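Local coordinates for protein peptidoglycan DD-endopeptidase ShyB (Vibrio cholerae, PDB 2GU1) that cuts the peptide cross-links between peptidoglycan strands, probably to allow cell wall expansion, and may stand in for other zinc endopeptidases during zinc starvation, at residues N233-A238 / P322-K327; K275-H280 / E315-N320; P205-Y210 / P244-G249; F237-G242 / A299-T304. All blocks are in the same frame, centred on the assembly; numbering follows the deposited sequence.

Contact 1: residues N233-A238 / P322-K327. With ZN (zinc ion), chain B.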
loop_
_atom_site.group_PDB
_atom_site.type_symbol
_atom_site.label_atom_id
_atom_site.label_comp_id
_atom_site.label_asym_id
_atom_site.label_seq_id
_atom_site.Cartn_x
_atom_site.Cartn_y
_atom_site.Cartn_z
ATOM N N ASN A 233 9.156 -10.452 -3.540
ATOM C CA ASN A 233 9.004 -9.022 -3.328
ATOM C C ASN A 233 9.314 -8.500 -1.926
ATOM O O ASN A 233 8.809 -7.450 -1.526
ATOM C CB ASN A 233 7.583 -8.621 -3.741
ATOM C CG ASN A 233 7.383 -8.678 -5.244
ATOM O OD1 ASN A 233 6.328 -9.082 -5.733
ATOM N ND2 ASN A 233 8.402 -8.262 -5.988
ATOM N N GLY A 234 10.146 -9.222 -1.183
ATOM C CA GLY A 234 10.483 -8.775 0.155
ATOM C C GLY A 234 11.818 -9.331 0.616
ATOM O O GLY A 234 12.526 -9.977 -0.154
ATOM N N THR A 235 12.163 -9.076 1.871
ATOM C CA THR A 235 13.419 -9.564 2.426
ATOM C C THR A 235 13.105 -10.517 3.578
ATOM O O THR A 235 12.270 -10.209 4.431
ATOM C CB THR A 235 14.276 -8.392 2.955
ATOM O OG1 THR A 235 14.488 -7.439 1.912
ATOM C CG2 THR A 235 15.610 -8.886 3.449
ATOM N N ASP A 236 13.760 -11.674 3.604
ATOM C CA ASP A 236 13.532 -12.644 4.677
ATOM C C ASP A 236 14.615 -12.574 5.744
ATOM O O ASP A 236 15.802 -12.681 5.424
ATOM C CB ASP A 236 13.479 -14.064 4.107
ATOM C CG ASP A 236 12.310 -14.264 3.179
ATOM O OD1 ASP A 236 11.443 -13.364 3.135
ATOM O OD2 ASP A 236 12.249 -15.316 2.513
ATOM N N PHE A 237 14.201 -12.387 7.000
ATOM C CA PHE A 237 15.122 -12.319 8.142
ATOM C C PHE A 237 15.015 -13.608 8.954
ATOM O O PHE A 237 13.922 -14.171 9.117
ATOM C CB PHE A 237 14.796 -11.109 9.031
ATOM C CG PHE A 237 15.093 -9.785 8.385
ATOM C CD1 PHE A 237 16.407 -9.396 8.134
ATOM C CD2 PHE A 237 14.058 -8.937 7.997
ATOM C CE1 PHE A 237 16.687 -8.182 7.505
ATOM C CE2 PHE A 237 14.321 -7.722 7.369
ATOM C CZ PHE A 237 15.639 -7.340 7.120
ATOM N N ALA A 238 16.157 -14.081 9.451
ATOM C CA ALA A 238 16.223 -15.321 10.214
ATOM C C ALA A 238 15.741 -15.157 11.647
ATOM O O ALA A 238 16.541 -15.130 12.586
ATOM C CB ALA A 238 17.651 -15.855 10.204
ATOM N N PRO A 322 6.455 -2.843 -4.732
ATOM C CA PRO A 322 7.525 -3.312 -3.845
ATOM C C PRO A 322 8.926 -2.940 -4.340
ATOM O O PRO A 322 9.188 -2.915 -5.540
ATOM C CB PRO A 322 7.291 -4.824 -3.782
ATOM C CG PRO A 322 6.590 -5.136 -5.071
ATOM C CD PRO A 322 5.647 -3.961 -5.243
ATOM N N VAL A 323 9.812 -2.614 -3.401
ATOM C CA VAL A 323 11.190 -2.254 -3.721
ATOM C C VAL A 323 12.078 -2.980 -2.712
ATOM O O VAL A 323 11.607 -3.395 -1.650
ATOM C CB VAL A 323 11.440 -0.728 -3.585
ATOM C CG1 VAL A 323 10.427 0.057 -4.419
ATOM C CG2 VAL A 323 11.374 -0.318 -2.120
ATOM N N ASP A 324 13.354 -3.137 -3.049
ATOM C CA ASP A 324 14.308 -3.807 -2.170
ATOM C C ASP A 324 14.426 -3.004 -0.874
ATOM O O ASP A 324 14.895 -1.866 -0.887
ATOM C CB ASP A 324 15.676 -3.893 -2.855
ATOM C CG ASP A 324 16.615 -4.857 -2.164
ATOM O OD1 ASP A 324 16.548 -4.975 -0.921
ATOM O OD2 ASP A 324 17.430 -5.497 -2.867
ATOM N N ALA A 325 13.996 -3.595 0.239
ATOM C CA ALA A 325 14.043 -2.926 1.537
ATOM C C ALA A 325 15.468 -2.578 1.960
ATOM O O ALA A 325 15.678 -1.668 2.754
ATOM C CB ALA A 325 13.399 -3.804 2.599
ATOM N N MET A 326 16.445 -3.304 1.431
ATOM C CA MET A 326 17.836 -3.052 1.786
ATOM C C MET A 326 18.567 -2.088 0.843
ATOM O O MET A 326 19.772 -1.889 0.986
ATOM C CB MET A 326 18.596 -4.376 1.845
ATOM C CG MET A 326 17.999 -5.399 2.793
ATOM S SD MET A 326 18.033 -4.886 4.526
ATOM C CE MET A 326 16.410 -4.149 4.722
ATOM N N LYS A 327 17.852 -1.477 -0.100
ATOM C CA LYS A 327 18.492 -0.570 -1.057
ATOM C C LYS A 327 19.020 0.749 -0.481
ATOM O O LYS A 327 18.455 1.315 0.457
ATOM C CB LYS A 327 17.557 -0.281 -2.236
ATOM C CG LYS A 327 16.453 0.715 -1.969
ATOM C CD LYS A 327 15.690 0.973 -3.257
ATOM C CE LYS A 327 14.660 2.072 -3.094
ATOM N NZ LYS A 327 14.038 2.428 -4.401
HETATM ZN ZN ZN B . 10.092 -13.831 1.691
HETATM O O HOH W 1 10.133 -5.227 -0.328
HETATM O O HOH W 2 12.793 -6.078 0.126
HETATM O O HOH W 3 16.678 -7.546 0.250
#
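With OG1 of Thr235 set beside its own backbone N (chi1 -56°) and the Met326 chain bent at both chi2 and chi3, the threonine hydroxyl faces the 324-327 turn while the methionine's CE methyl folds back to the ring of Phe237. That methyl arrives at the ring edge, close to its plane, CE of Met326 lying 4.1 Å from CZ of Phe237. Beside it, CB of Ala325 packs 3.9 Å from Thr235 OG1. No direct hydrogen bond joins residues 233-238 to 322-327; water does the joining. One water donates to both Asn233 O and Val323 O. Two more hold the Thr235 hydroxyl, each 2.8 Å from OG1: the first accepts from Ala325 N, and the second donates to Asp324 OD1. The same carboxylate oxygen takes Met326 N at 2.9 Å, on its anti side, closing an Asx turn over the type I turn from Asp324 to Lys327. In the M23 peptidase fold, strand 235-237 carries a zinc ligand: Asp236 OD1 binds the metal at 2.0 Å, with His232 and His313 completing the protein ligands. Strand alternation sends the Asp236 side chain to the metal and those of Thr235 and Phe237 to the other face, where Ile213 also packs on them. At the far end, the ring of Pro322 lies against Asn233, with CB of Pro322 3.8 Å from CB of Asn233.

Contact 2: residues K275-H280 / E315-N320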
loop_
_atom_site.group_PDB
_atom_site.type_symbol
_atom_site.label_atom_id
_atom_site.label_comp_id
_atom_site.label_asym_id
_atom_site.label_seq_id
_atom_site.Cartn_x
_atom_site.Cartn_y
_atom_site.Cartn_z
ATOM N N LYS A 275 4.723 2.302 2.495
ATOM C CA LYS A 275 3.988 1.334 3.296
ATOM C C LYS A 275 4.986 0.197 3.527
ATOM O O LYS A 275 5.925 0.013 2.744
ATOM C CB LYS A 275 2.777 0.756 2.554
ATOM C CG LYS A 275 1.663 1.727 2.177
ATOM C CD LYS A 275 0.532 0.945 1.509
ATOM C CE LYS A 275 -0.640 1.833 1.081
ATOM N NZ LYS A 275 -0.286 2.706 -0.071
ATOM N N THR A 276 4.784 -0.557 4.601
ATOM C CA THR A 276 5.631 -1.708 4.897
ATOM C C THR A 276 4.697 -2.860 5.245
ATOM O O THR A 276 3.632 -2.641 5.836
ATOM C CB THR A 276 6.579 -1.453 6.097
ATOM O OG1 THR A 276 5.833 -0.938 7.207
ATOM C CG2 THR A 276 7.679 -0.474 5.714
ATOM N N ARG A 277 5.085 -4.071 4.849
ATOM C CA ARG A 277 4.298 -5.272 5.125
ATOM C C ARG A 277 5.122 -6.250 5.948
ATOM O O ARG A 277 6.342 -6.355 5.756
ATOM C CB ARG A 277 3.905 -5.981 3.830
ATOM C CG ARG A 277 3.020 -5.192 2.912
ATOM C CD ARG A 277 2.792 -6.025 1.669
ATOM N NE ARG A 277 1.735 -5.490 0.830
ATOM C CZ ARG A 277 1.551 -5.848 -0.431
ATOM N NH1 ARG A 277 2.364 -6.737 -0.987
ATOM N NH2 ARG A 277 0.548 -5.329 -1.132
ATOM N N TYR A 278 4.446 -6.984 6.831
ATOM C CA TYR A 278 5.100 -7.957 7.708
ATOM C C TYR A 278 4.275 -9.255 7.625
ATOM O O TYR A 278 3.129 -9.294 8.067
ATOM C CB TYR A 278 5.111 -7.413 9.149
ATOM C CG TYR A 278 5.633 -5.986 9.277
ATOM C CD1 TYR A 278 6.939 -5.729 9.701
ATOM C CD2 TYR A 278 4.834 -4.899 8.926
ATOM C CE1 TYR A 278 7.433 -4.425 9.760
ATOM C CE2 TYR A 278 5.319 -3.592 8.981
ATOM C CZ TYR A 278 6.619 -3.361 9.392
ATOM O OH TYR A 278 7.111 -2.072 9.383
ATOM N N LEU A 279 4.861 -10.314 7.069
ATOM C CA LEU A 279 4.151 -11.580 6.896
ATOM C C LEU A 279 4.603 -12.763 7.746
ATOM O O LEU A 279 5.683 -12.752 8.343
ATOM C CB LEU A 279 4.205 -12.009 5.432
ATOM C CG LEU A 279 3.398 -11.249 4.382
ATOM C CD1 LEU A 279 3.755 -9.776 4.389
ATOM C CD2 LEU A 279 3.682 -11.880 3.006
ATOM N N HIS A 280 3.742 -13.781 7.772
ATOM C CA HIS A 280 3.972 -15.026 8.499
ATOM C C HIS A 280 4.092 -14.854 10.009
ATOM O O HIS A 280 4.631 -15.718 10.701
ATOM C CB HIS A 280 5.228 -15.707 7.952
ATOM C CG HIS A 280 5.216 -15.878 6.464
ATOM N ND1 HIS A 280 4.257 -16.619 5.807
ATOM C CD2 HIS A 280 6.039 -15.395 5.503
ATOM C CE1 HIS A 280 4.489 -16.587 4.507
ATOM N NE2 HIS A 280 5.565 -15.851 4.295
ATOM N N GLU A 315 8.460 -6.281 3.675
ATOM C CA GLU A 315 8.325 -5.574 2.406
ATOM C C GLU A 315 8.205 -4.071 2.578
ATOM O O GLU A 315 7.644 -3.590 3.563
ATOM C CB GLU A 315 7.089 -6.075 1.642
ATOM C CG GLU A 315 7.285 -7.407 0.927
ATOM C CD GLU A 315 6.042 -7.866 0.167
ATOM O OE1 GLU A 315 5.225 -7.012 -0.236
ATOM O OE2 GLU A 315 5.892 -9.086 -0.038
ATOM N N VAL A 316 8.766 -3.332 1.624
ATOM C CA VAL A 316 8.655 -1.883 1.616
ATOM C C VAL A 316 8.000 -1.577 0.278
ATOM O O VAL A 316 8.453 -2.059 -0.764
ATOM C CB VAL A 316 10.025 -1.167 1.663
ATOM C CG1 VAL A 316 9.825 0.349 1.532
ATOM C CG2 VAL A 316 10.729 -1.480 2.981
ATOM N N LEU A 317 6.916 -0.809 0.311
ATOM C CA LEU A 317 6.221 -0.447 -0.917
ATOM C C LEU A 317 6.320 1.050 -1.166
ATOM O O LEU A 317 6.072 1.850 -0.269
ATOM C CB LEU A 317 4.737 -0.828 -0.846
ATOM C CG LEU A 317 4.331 -2.268 -0.540
ATOM C CD1 LEU A 317 2.837 -2.417 -0.829
ATOM C CD2 LEU A 317 5.118 -3.240 -1.383
ATOM N N VAL A 318 6.694 1.416 -2.391
ATOM C CA VAL A 318 6.791 2.814 -2.792
ATOM C C VAL A 318 5.651 2.996 -3.790
ATOM O O VAL A 318 5.678 2.410 -4.873
ATOM C CB VAL A 318 8.118 3.116 -3.515
ATOM C CG1 VAL A 318 8.130 4.569 -3.991
ATOM C CG2 VAL A 318 9.302 2.826 -2.591
ATOM N N ARG A 319 4.662 3.798 -3.417
ATOM C CA ARG A 319 3.490 4.029 -4.256
ATOM C C ARG A 319 2.871 2.687 -4.634
ATOM O O ARG A 319 2.452 2.467 -5.771
ATOM C CB ARG A 319 3.866 4.845 -5.499
ATOM C CG ARG A 319 4.306 6.269 -5.143
ATOM C CD ARG A 319 4.408 7.204 -6.356
ATOM N NE ARG A 319 4.762 8.558 -5.941
ATOM C CZ ARG A 319 5.988 8.957 -5.609
ATOM N NH1 ARG A 319 7.006 8.109 -5.652
ATOM N NH2 ARG A 319 6.192 10.208 -5.207
ATOM N N ASN A 320 2.833 1.793 -3.647
ATOM C CA ASN A 320 2.266 0.459 -3.796
ATOM C C ASN A 320 3.076 -0.523 -4.632
ATOM O O ASN A 320 2.597 -1.613 -4.949
ATOM C CB ASN A 320 0.838 0.561 -4.339
ATOM C CG ASN A 320 -0.080 1.294 -3.390
ATOM O OD1 ASN A 320 -0.199 0.926 -2.217
ATOM N ND2 ASN A 320 -0.735 2.341 -3.883
#
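Two neighbouring antiparallel strands of the M23 catalytic sheet, 274-281 and 312-318, meet here just beyond the zinc ligand His313. Lys275 with Leu317 and Arg277 with Glu315 are hydrogen-bonded pairs, and Thr276 with Val316 is the non-hydrogen-bonded pair between them. The bond from Leu317 N to Lys275 O is short and nearly straight, 2.8 Å at 176°. On the face bearing Lys275, Arg277, Glu315 and Leu317, the extended chain of Arg277 crosses that of Glu315, and its NH1 forms a salt bridge to Glu315 OE1 at 3.0 Å. OE1 is met on its syn side, though the two flat groups are turned 52° apart and the bond is bent. CD1 of Leu317 rests over one face of the guanidinium, toward its rim and 3.7 Å from Arg277 NE, while NH1 has a further acceptor in His42 O. At the outer end Lys275, straight as far as CE and bent at chi4 (71°), brings NZ within 2.8 Å of Asn320 OD1. On the opposite face, the hydroxyl of Thr276 bonds Tyr278 OH at 2.8 Å and also reaches His270. The remaining carboxylate oxygen, Glu315 OE2, hydrogen-bonds NE2 of His313, whose ND1 binds zinc. Glu315 is thus a second-shell carboxylate, which would be expected to orient and polarise the imidazole; such a carboxylate-histidine-zinc triad is a familiar feature of zinc enzymes.

Contact 3: residues P205-Y210 / P244-G249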
loop_
_atom_site.group_PDB
_atom_site.type_symbol
_atom_site.label_atom_id
_atom_site.label_comp_id
_atom_site.label_asym_id
_atom_site.label_seq_id
_atom_site.Cartn_x
_atom_site.Cartn_y
_atom_site.Cartn_z
ATOM N N PRO A 205 13.492 -4.289 10.600
ATOM C CA PRO A 205 12.257 -4.501 11.364
ATOM C C PRO A 205 12.482 -5.441 12.556
ATOM O O PRO A 205 11.531 -5.811 13.246
ATOM C CB PRO A 205 11.317 -5.118 10.336
ATOM C CG PRO A 205 12.259 -6.002 9.553
ATOM C CD PRO A 205 13.488 -5.107 9.368
ATOM N N VAL A 206 13.733 -5.842 12.780
ATOM C CA VAL A 206 14.054 -6.742 13.885
ATOM C C VAL A 206 15.377 -6.343 14.553
ATOM O O VAL A 206 16.156 -5.546 14.007
ATOM C CB VAL A 206 14.175 -8.220 13.412
ATOM C CG1 VAL A 206 12.823 -8.736 12.894
ATOM C CG2 VAL A 206 15.232 -8.331 12.332
ATOM N N ASP A 207 15.626 -6.908 15.732
ATOM C CA ASP A 207 16.843 -6.616 16.472
ATOM C C ASP A 207 18.064 -7.230 15.799
ATOM O O ASP A 207 17.948 -8.185 15.018
ATOM C CB ASP A 207 16.710 -7.108 17.915
ATOM C CG ASP A 207 15.650 -6.344 18.692
ATOM O OD1 ASP A 207 15.675 -5.090 18.679
ATOM O OD2 ASP A 207 14.791 -6.996 19.322
ATOM N N LYS A 208 19.235 -6.676 16.106
ATOM C CA LYS A 208 20.488 -7.139 15.515
ATOM C C LYS A 208 20.659 -8.650 15.490
ATOM O O LYS A 208 21.168 -9.215 14.515
ATOM C CB LYS A 208 21.680 -6.506 16.247
ATOM C CG LYS A 208 21.707 -4.983 16.187
ATOM C CD LYS A 208 22.996 -4.421 16.777
ATOM C CE LYS A 208 23.026 -2.904 16.694
ATOM N NZ LYS A 208 24.309 -2.342 17.215
ATOM N N ALA A 209 20.228 -9.314 16.550
ATOM C CA ALA A 209 20.374 -10.764 16.628
ATOM C C ALA A 209 19.716 -11.536 15.484
ATOM O O ALA A 209 20.152 -12.636 15.145
ATOM C CB ALA A 209 19.830 -11.267 17.974
ATOM N N TYR A 210 18.689 -10.962 14.866
ATOM C CA TYR A 210 17.976 -11.673 13.802
ATOM C C TYR A 210 17.983 -10.986 12.435
ATOM O O TYR A 210 17.109 -11.232 11.597
ATOM C CB TYR A 210 16.533 -11.903 14.251
ATOM C CG TYR A 210 16.424 -12.460 15.658
ATOM C CD1 TYR A 210 17.021 -13.677 15.993
ATOM C CD2 TYR A 210 15.721 -11.776 16.650
ATOM C CE1 TYR A 210 16.916 -14.199 17.281
ATOM C CE2 TYR A 210 15.606 -12.291 17.943
ATOM C CZ TYR A 210 16.204 -13.502 18.249
ATOM O OH TYR A 210 16.074 -14.036 19.513
ATOM N N PRO A 244 10.541 -10.480 18.439
ATOM C CA PRO A 244 9.821 -9.219 18.257
ATOM C C PRO A 244 10.045 -8.610 16.877
ATOM O O PRO A 244 11.152 -8.662 16.325
ATOM C CB PRO A 244 10.372 -8.337 19.378
ATOM C CG PRO A 244 11.788 -8.830 19.510
ATOM C CD PRO A 244 11.587 -10.340 19.468
ATOM N N VAL A 245 8.978 -8.036 16.329
ATOM C CA VAL A 245 9.004 -7.399 15.014
ATOM C C VAL A 245 8.622 -5.951 15.274
ATOM O O VAL A 245 7.662 -5.691 15.997
ATOM C CB VAL A 245 7.961 -8.050 14.065
ATOM C CG1 VAL A 245 7.911 -7.313 12.737
ATOM C CG2 VAL A 245 8.312 -9.509 13.845
ATOM N N TYR A 246 9.375 -5.015 14.702
ATOM C CA TYR A 246 9.117 -3.598 14.916
ATOM C C TYR A 246 8.841 -2.849 13.623
ATOM O O TYR A 246 9.355 -3.218 12.569
ATOM C CB TYR A 246 10.326 -2.941 15.571
ATOM C CG TYR A 246 10.854 -3.684 16.772
ATOM C CD1 TYR A 246 10.350 -3.440 18.048
ATOM C CD2 TYR A 246 11.864 -4.635 16.629
ATOM C CE1 TYR A 246 10.847 -4.124 19.160
ATOM C CE2 TYR A 246 12.367 -5.325 17.733
ATOM C CZ TYR A 246 11.857 -5.062 18.990
ATOM O OH TYR A 246 12.377 -5.717 20.080
ATOM N N SER A 247 8.051 -1.783 13.722
ATOM C CA SER A 247 7.753 -0.956 12.557
ATOM C C SER A 247 9.017 -0.180 12.231
ATOM O O SER A 247 9.705 0.306 13.132
ATOM C CB SER A 247 6.623 0.036 12.852
ATOM O OG SER A 247 6.449 0.944 11.764
ATOM N N THR A 248 9.331 -0.070 10.946
ATOM C CA THR A 248 10.520 0.659 10.533
ATOM C C THR A 248 10.238 2.157 10.420
ATOM O O THR A 248 11.112 2.936 10.035
ATOM C CB THR A 248 11.037 0.130 9.190
ATOM O OG1 THR A 248 9.944 0.027 8.264
ATOM C CG2 THR A 248 11.670 -1.249 9.378
ATOM N N GLY A 249 9.018 2.561 10.755
ATOM C CA GLY A 249 8.692 3.976 10.676
ATOM C C GLY A 249 7.391 4.380 11.343
ATOM O O GLY A 249 6.555 3.534 11.672
HETATM O O HOH W 4 13.951 -8.878 16.901
#
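This is a loop-to-strand contact, in which the segment leading into strand 213-215 lies against the edge strand 244-246 of the small three-stranded sheet. One backbone bond ties them: Tyr246 N gives its hydrogen to Pro205 O, 2.7 Å away and almost straight at 174°. The same carbonyl also receives a longer CA-H...O contact from Val245, 3.5 Å from CA to O. A second tie is made by side chains. With CG beside its backbone N (chi1 -49°), Tyr246 carries its ring past CA of Val206, which lies at the ring edge, and its OH donates to Asp207 OD2 at 2.8 Å. That oxygen lies in the ring plane and is met on its syn side, while the carboxylate is turned 59° against the ring. A water accepts from Asp207 N and donates both to Asp207 OD2 and to Pro244 O, so OD2 is gripped by tyrosine and water together. Further along, CG2 of Thr248 packs 4.0 Å from CB of Pro205. Leu312 and Phe314 of the zinc-bearing sheet also touch Pro205, placing the loop between the two sheets. Together these ties fasten the chain entering the M23 peptidase domain to the edge strand of its small sheet.

Contact 4: residues F237-G242 / A299-T304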
loop_
_atom_site.group_PDB
_atom_site.type_symbol
_atom_site.label_atom_id
_atom_site.label_comp_id
_atom_site.label_asym_id
_atom_site.label_seq_id
_atom_site.Cartn_x
_atom_site.Cartn_y
_atom_site.Cartn_z
ATOM N N PHE A 237 14.201 -12.387 7.000
ATOM C CA PHE A 237 15.122 -12.319 8.142
ATOM C C PHE A 237 15.015 -13.608 8.954
ATOM O O PHE A 237 13.922 -14.171 9.117
ATOM C CB PHE A 237 14.796 -11.109 9.031
ATOM C CG PHE A 237 15.093 -9.785 8.385
ATOM C CD1 PHE A 237 16.407 -9.396 8.134
ATOM C CD2 PHE A 237 14.058 -8.937 7.997
ATOM C CE1 PHE A 237 16.687 -8.182 7.505
ATOM C CE2 PHE A 237 14.321 -7.722 7.369
ATOM C CZ PHE A 237 15.639 -7.340 7.120
ATOM N N ALA A 238 16.157 -14.081 9.451
ATOM C CA ALA A 238 16.223 -15.321 10.214
ATOM C C ALA A 238 15.741 -15.157 11.647
ATOM O O ALA A 238 16.541 -15.130 12.586
ATOM C CB ALA A 238 17.651 -15.855 10.204
ATOM N N THR A 239 14.431 -15.054 11.816
ATOM C CA THR A 239 13.843 -14.887 13.140
ATOM C C THR A 239 13.242 -16.162 13.700
ATOM O O THR A 239 12.640 -16.952 12.975
ATOM C CB THR A 239 12.698 -13.860 13.126
ATOM O OG1 THR A 239 11.771 -14.205 12.087
ATOM C CG2 THR A 239 13.224 -12.468 12.902
ATOM N N PRO A 240 13.414 -16.388 15.009
ATOM C CA PRO A 240 12.840 -17.583 15.626
ATOM C C PRO A 240 11.363 -17.219 15.786
ATOM O O PRO A 240 11.029 -16.037 15.807
ATOM C CB PRO A 240 13.524 -17.639 16.991
ATOM C CG PRO A 240 14.799 -16.866 16.792
ATOM C CD PRO A 240 14.349 -15.721 15.928
ATOM N N ILE A 241 10.482 -18.208 15.876
ATOM C CA ILE A 241 9.077 -17.906 16.083
ATOM C C ILE A 241 9.046 -17.195 17.436
ATOM O O ILE A 241 9.689 -17.655 18.384
ATOM C CB ILE A 241 8.238 -19.202 16.180
ATOM C CG1 ILE A 241 8.325 -19.969 14.861
ATOM C CG2 ILE A 241 6.797 -18.867 16.527
ATOM C CD1 ILE A 241 7.605 -21.322 14.858
ATOM N N GLY A 242 8.337 -16.073 17.521
ATOM C CA GLY A 242 8.252 -15.349 18.782
ATOM C C GLY A 242 9.170 -14.141 18.891
ATOM O O GLY A 242 9.056 -13.354 19.836
ATOM N N ALA A 299 4.470 -6.854 16.439
ATOM C CA ALA A 299 4.130 -8.264 16.333
ATOM C C ALA A 299 5.277 -9.166 16.743
ATOM O O ALA A 299 6.358 -8.699 17.107
ATOM C CB ALA A 299 3.713 -8.590 14.904
ATOM N N LEU A 300 5.025 -10.467 16.673
ATOM C CA LEU A 300 6.026 -11.462 16.997
ATOM C C LEU A 300 6.153 -12.311 15.740
ATOM O O LEU A 300 5.145 -12.784 15.192
ATOM C CB LEU A 300 5.572 -12.316 18.187
ATOM C CG LEU A 300 5.295 -11.541 19.487
ATOM C CD1 LEU A 300 4.885 -12.516 20.592
ATOM C CD2 LEU A 300 6.541 -10.767 19.904
ATOM N N ALA A 301 7.381 -12.472 15.263
ATOM C CA ALA A 301 7.631 -13.266 14.065
ATOM C C ALA A 301 7.077 -14.667 14.228
ATOM O O ALA A 301 6.912 -15.160 15.349
ATOM C CB ALA A 301 9.132 -13.310 13.766
ATOM N N GLY A 302 6.781 -15.324 13.113
ATOM C CA GLY A 302 6.221 -16.653 13.212
ATOM C C GLY A 302 6.524 -17.514 12.010
ATOM O O GLY A 302 7.520 -17.307 11.321
ATOM N N ALA A 303 5.644 -18.477 11.777
ATOM C CA ALA A 303 5.756 -19.401 10.666
ATOM C C ALA A 303 4.351 -19.720 10.169
ATOM O O ALA A 303 4.085 -20.846 9.765
ATOM C CB ALA A 303 6.440 -20.667 11.124
ATOM N N THR A 304 3.446 -18.743 10.232
ATOM C CA THR A 304 2.076 -18.965 9.763
ATOM C C THR A 304 2.017 -18.820 8.245
ATOM O O THR A 304 2.886 -18.189 7.629
ATOM C CB THR A 304 1.048 -17.989 10.411
ATOM O OG1 THR A 304 1.454 -16.630 10.204
ATOM C CG2 THR A 304 0.912 -18.266 11.914
HETATM O O HOH W 5 9.938 -16.388 12.240
#
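Ala301 O is gripped from the 237-242 loop by the amide of Gly242, whose N lies 2.8 Å away with its hydrogen aimed almost directly at the oxygen (176°). The donor stands well above the carbonyl plane. CA of Ile241 adds a longer CA-H...O contact to the same oxygen, 3.6 Å from CA to O, so two successive residues of the loop close on one carbonyl. Gly242 has a positive phi, in a conformation where a CB would press against the preceding carbonyl oxygen; its own carbonyl O meets CD2 of Leu300 at 3.6 Å. Ile241 extends its longer branch alongside the 302-303 backbone until CD1 touches CB of Ala303 at 4.0 Å, while its CG2 packs at the same distance on CA of Gly302. Earlier in the loop, Thr239 sets its hydroxyl between its backbone N and carbonyl carbon (chi1 52°). OG1 there lies 3.3 Å from CB of Ala301, and it shares a water with Gly302 O, which accepts from that water at 2.7 Å. Leu312 and Tyr210 pack on Thr239 from outside the two segments. Ahead of the loop, an inverse gamma turn centred on Ala238 swings the chain away from the strand that bears zinc ligand Asp236. Beyond Ala303, the O of Thr304 accepts from ND1 of His280. The contact thus belongs to the loops at the ends of the M23 beta strands, linking its two sheets.

In the fold
All four contacts lie in or against the M23 peptidase domain. Its strands do not pair with the two five-stranded sheets of the N-terminal part, although contact 2 reaches that part through Arg277 with His42 and Arg319 with Glu166. Contacts 1 and 2, with centres about 9 Å apart, share the large curled sheet through strand 312-318; along the chain, contact 2 falls within the span bracketed by contact 1. Contacts 3 and 4, about 11 Å apart, meet in the small sheet, and their segments alternate in sequence. Contact 4 begins with Phe237 and Ala238, the last residues of contact 1's first segment, so the zinc-bearing strand runs directly into the connection between sheets. Contacts 2 and 4, about 17 Å apart, are joined by His280 with Thr304.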